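Side-chain contact in hydroxynitrile lyase (Passiflora edulis, PDB 5Y02), which probably cleaves cyanohydrins such as (R)-mandelonitrile into an aldehyde and hydrogen cyanide, working as a homodimer: residues H9-R14 with A29-L34. Sequence-based numbering, arbitrary orientation.
Sequences HIVFNR and ADYGNL. With MXN ((2R)-hydroxy(phenyl)ethanenitrile), chain M.
Tyr31 and His9 come together at the hydroxyl of (R)-mandelonitrile, both meeting the same ligand oxygen. His9 NE2 lies 2.6 Å from MXN O10 in a hydrogen bond bent modestly from straight (154°), and O10 sits at the edge of the imidazole near its plane. Tyr31 OH is also hydrogen-bonded to MXN O10, at 2.4 Å, so short a length that the exact distance is doubtful. No direct hydrogen bond joins the two residues, since His9 NE2 and Tyr31 OH stand 4.0 Å apart and the ligand oxygen bridges them. His9 ND1 is bonded to Asn102 OD1, which probably holds the ring's turn, with NE2 facing the ligand.

A water supplies the second link. It donates to His9 O at 3.2 Å and lies 2.8 Å from Tyr31 OH, which thus has both the water and the ligand as partners.

Van der Waals contact is slight, in keeping with only 81 Å² buried between strand and helix segments. The Val11 methyl CG2 packs against the phenol oxygen, Tyr31 OH, at 3.5 Å and approaches the nitrile carbon MXN C8 at 3.8 Å. With CG anti to the backbone N (chi1 -166°) the Tyr31 ring projects toward the strand, and its length covers a CA separation of 11.5 Å between Val11 and Tyr31. Leu34 CD1 packs loosely near phenyl carbon MXN C5.

This site lies in the core of a dimeric alpha/beta-barrel domain, between strand 7-15 and helix 21-37, which packs on one face of the antiparallel sheet. Strands 63-69 and 95-104 flank strand 7-15, while Phe87 and Phe91 of helix 82-91 meet the Tyr31 ring and line the pocket.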
ATOM      1  N   HIS A   9      -2.987  -7.346  -0.455  1.00 16.47           N
ATOM      2  CA  HIS A   9      -3.670  -6.845   0.724  1.00 16.72           C
ATOM      3  C   HIS A   9      -2.700  -5.854   1.364  1.00 16.06           C
ATOM      4  O   HIS A   9      -1.656  -6.248   1.901  1.00 16.15           O
ATOM      5  CB  HIS A   9      -3.988  -8.026   1.647  1.00 16.75           C
ATOM      6  CG  HIS A   9      -4.559  -7.654   2.982  1.00 18.03           C
ATOM      7  ND1 HIS A   9      -5.848  -7.196   3.140  1.00 17.82           N
ATOM      8  CD2 HIS A   9      -4.049  -7.782   4.234  1.00 18.95           C
ATOM      9  CE1 HIS A   9      -6.092  -7.006   4.427  1.00 18.26           C
ATOM     10  NE2 HIS A   9      -5.020  -7.354   5.113  1.00 19.48           N
ATOM     11  N   ILE A  10      -3.046  -4.572   1.279  1.00 15.83           N
ATOM     12  CA  ILE A  10      -2.185  -3.507   1.762  1.00 15.68           C
ATOM     13  C   ILE A  10      -2.903  -2.703   2.822  1.00 14.50           C
ATOM     14  O   ILE A  10      -3.976  -2.200   2.578  1.00 14.62           O
ATOM     15  CB  ILE A  10      -1.732  -2.512   0.668  1.00 16.70           C
ATOM     16  CG1 ILE A  10      -1.241  -3.235  -0.586  1.00 18.76           C
ATOM     17  CG2 ILE A  10      -0.653  -1.596   1.230  1.00 16.65           C
ATOM     18  CD1 ILE A  10      -0.026  -4.095  -0.423  1.00 19.36           C
ATOM     19  N   VAL A  11      -2.235  -2.548   3.957  1.00 14.08           N
ATOM     20  CA  VAL A  11      -2.739  -1.883   5.145  1.00 14.41           C
ATOM     21  C   VAL A  11      -1.809  -0.719   5.446  1.00 13.74           C
ATOM     22  O   VAL A  11      -0.584  -0.883   5.500  1.00 13.32           O
ATOM     23  CB  VAL A  11      -2.748  -2.844   6.343  1.00 14.73           C
ATOM     24  CG1 VAL A  11      -3.229  -2.144   7.617  1.00 15.12           C
ATOM     25  CG2 VAL A  11      -3.603  -4.061   6.017  1.00 15.22           C
ATOM     26  N   PHE A  12      -2.387   0.463   5.629  1.00 13.54           N
ATOM     27  CA  PHE A  12      -1.662   1.594   6.235  1.00 13.33           C
ATOM     28  C   PHE A  12      -2.334   1.874   7.589  1.00 13.09           C
ATOM     29  O   PHE A  12      -3.553   1.904   7.660  1.00 13.92           O
ATOM     30  CB  PHE A  12      -1.794   2.896   5.434  1.00 13.72           C
ATOM     31  CG  PHE A  12      -1.192   2.896   4.057  1.00 13.74           C
ATOM     32  CD1 PHE A  12      -0.255   1.962   3.638  1.00 13.92           C
ATOM     33  CD2 PHE A  12      -1.536   3.916   3.191  1.00 13.86           C
ATOM     34  CE1 PHE A  12       0.297   2.036   2.376  1.00 14.39           C
ATOM     35  CE2 PHE A  12      -0.973   3.999   1.924  1.00 14.66           C
ATOM     36  CZ  PHE A  12      -0.061   3.054   1.521  1.00 14.38           C
ATOM     37  N   ASN A  13      -1.559   2.100   8.644  1.00 13.62           N
ATOM     38  CA  ASN A  13      -2.132   2.518   9.918  1.00 13.58           C
ATOM     39  C   ASN A  13      -1.285   3.544  10.655  1.00 13.49           C
ATOM     40  O   ASN A  13      -0.173   3.895  10.246  1.00 12.44           O
ATOM     41  CB  ASN A  13      -2.484   1.303  10.818  1.00 13.96           C
ATOM     42  CG  ASN A  13      -1.337   0.851  11.695  1.00 14.38           C
ATOM     43  OD1 ASN A  13      -0.194   0.837  11.273  1.00 14.67           O
ATOM     44  ND2 ASN A  13      -1.649   0.463  12.946  1.00 15.23           N
ATOM     45  N   ARG A  14      -1.880   4.027  11.737  1.00 13.14           N
ATOM     46  CA  ARG A  14      -1.267   4.864  12.718  1.00 14.48           C
ATOM     47  C   ARG A  14      -1.754   4.301  14.046  1.00 14.17           C
ATOM     48  O   ARG A  14      -2.944   4.007  14.182  1.00 14.22           O
ATOM     49  CB  ARG A  14      -1.758   6.310  12.563  1.00 16.03           C
ATOM     50  CG  ARG A  14      -1.045   7.304  13.469  1.00 17.20           C
ATOM     51  CD  ARG A  14      -1.815   8.625  13.531  1.00 19.58           C
ATOM     52  NE  ARG A  14      -1.137   9.515  14.464  1.00 21.37           N
ATOM     53  CZ  ARG A  14      -0.054  10.242  14.184  1.00 24.54           C
ATOM     54  NH1 ARG A  14       0.499  10.240  12.964  1.00 24.33           N
ATOM     55  NH2 ARG A  14       0.498  10.990  15.148  1.00 26.41           N
ATOM     56  N   ALA A  29       4.797  -8.020  15.538  1.00 17.62           N
ATOM     57  CA  ALA A  29       5.297  -9.405  15.564  1.00 19.22           C
ATOM     58  C   ALA A  29       4.159 -10.419  15.474  1.00 20.58           C
ATOM     59  O   ALA A  29       4.283 -11.413  14.759  1.00 22.23           O
ATOM     60  CB  ALA A  29       6.148  -9.663  16.795  1.00 19.60           C
ATOM     61  N   ASP A  30       3.059 -10.160  16.185  1.00 20.40           N
ATOM     62  CA  ASP A  30       1.866 -11.010  16.148  1.00 20.05           C
ATOM     63  C   ASP A  30       1.278 -11.058  14.739  1.00 18.35           C
ATOM     64  O   ASP A  30       0.829 -12.096  14.282  1.00 17.73           O
ATOM     65  CB  ASP A  30       0.785 -10.506  17.137  1.00 20.04           C
ATOM     66  CG  ASP A  30       1.175 -10.676  18.612  1.00 20.88           C
ATOM     67  OD1 ASP A  30       2.194 -11.316  18.920  1.00 21.32           O
ATOM     68  OD2 ASP A  30       0.440 -10.155  19.489  1.00 21.98           O
ATOM     69  N   TYR A  31       1.281  -9.913  14.061  1.00 17.70           N
ATOM     70  CA  TYR A  31       0.776  -9.822  12.699  1.00 19.12           C
ATOM     71  C   TYR A  31       1.610 -10.712  11.760  1.00 18.79           C
ATOM     72  O   TYR A  31       1.058 -11.553  11.068  1.00 20.14           O
ATOM     73  CB  TYR A  31       0.835  -8.372  12.232  1.00 18.83           C
ATOM     74  CG  TYR A  31       0.076  -7.996  10.984  1.00 19.35           C
ATOM     75  CD1 TYR A  31      -0.577  -8.930  10.174  1.00 20.12           C
ATOM     76  CD2 TYR A  31       0.054  -6.665  10.588  1.00 20.08           C
ATOM     77  CE1 TYR A  31      -1.233  -8.534   9.020  1.00 20.02           C
ATOM     78  CE2 TYR A  31      -0.603  -6.271   9.443  1.00 20.06           C
ATOM     79  CZ  TYR A  31      -1.236  -7.201   8.665  1.00 20.06           C
ATOM     80  OH  TYR A  31      -1.902  -6.782   7.532  1.00 21.70           O
ATOM     81  N   GLY A  32       2.917 -10.530  11.776  1.00 19.77           N
ATOM     82  CA  GLY A  32       3.836 -11.321  10.935  1.00 21.72           C
ATOM     83  C   GLY A  32       3.723 -12.823  11.178  1.00 22.38           C
ATOM     84  O   GLY A  32       3.739 -13.611  10.234  1.00 23.64           O
ATOM     85  N   ASN A  33       3.557 -13.198  12.438  1.00 22.09           N
ATOM     86  CA  ASN A  33       3.411 -14.604  12.840  0.66 23.31           C
ATOM     87  C   ASN A  33       2.150 -15.311  12.292  1.00 25.00           C
ATOM     88  O   ASN A  33       2.105 -16.555  12.217  1.00 23.42           O
ATOM     89  CB  ASN A  33       3.458 -14.702  14.360  0.66 23.45           C
ATOM     90  CG  ASN A  33       3.575 -16.134  14.846  0.66 25.10           C
ATOM     91  OD1 ASN A  33       4.434 -16.881  14.387  0.66 26.99           O
ATOM     92  ND2 ASN A  33       2.688 -16.532  15.740  0.66 24.63           N
ATOM     93  N   LEU A  34       1.132 -14.543  11.878  1.00 26.38           N
ATOM     94  CA  LEU A  34      -0.022 -15.137  11.209  1.00 26.32           C
ATOM     95  C   LEU A  34       0.338 -15.951   9.978  1.00 26.71           C
ATOM     96  O   LEU A  34      -0.374 -16.896   9.679  1.00 27.25           O
ATOM     97  CB  LEU A  34      -1.085 -14.095  10.825  1.00 27.02           C
ATOM     98  CG  LEU A  34      -1.922 -13.506  11.954  1.00 25.38           C
ATOM     99  CD1 LEU A  34      -2.830 -12.393  11.414  1.00 24.67           C
ATOM    100  CD2 LEU A  34      -2.761 -14.554  12.649  1.00 26.15           C
TER
HETATM  101  C1  MXN M 201      -5.538  -7.992   9.469  1.00 27.71           C
HETATM  102  C2  MXN M 201      -6.320  -7.566  10.539  1.00 27.64           C
HETATM  103  C3  MXN M 201      -6.936  -8.491  11.383  1.00 27.84           C
HETATM  104  C4  MXN M 201      -6.751  -9.850  11.157  1.00 26.04           C
HETATM  105  C5  MXN M 201      -5.984 -10.285  10.085  1.00 26.86           C
HETATM  106  C6  MXN M 201      -5.373  -9.366   9.240  1.00 28.24           C
HETATM  107  C7  MXN M 201      -4.942  -6.961   8.579  1.00 29.36           C
HETATM  108  C8  MXN M 201      -6.088  -6.229   7.993  1.00 29.91           C
HETATM  109  N9  MXN M 201      -7.000  -5.660   7.534  1.00 30.58           N
HETATM  110  O10 MXN M 201      -4.166  -7.573   7.532  1.00 30.85           O
HETATM  111  O   HOH W   1      -0.819  -7.008   4.922  1.00 18.15           O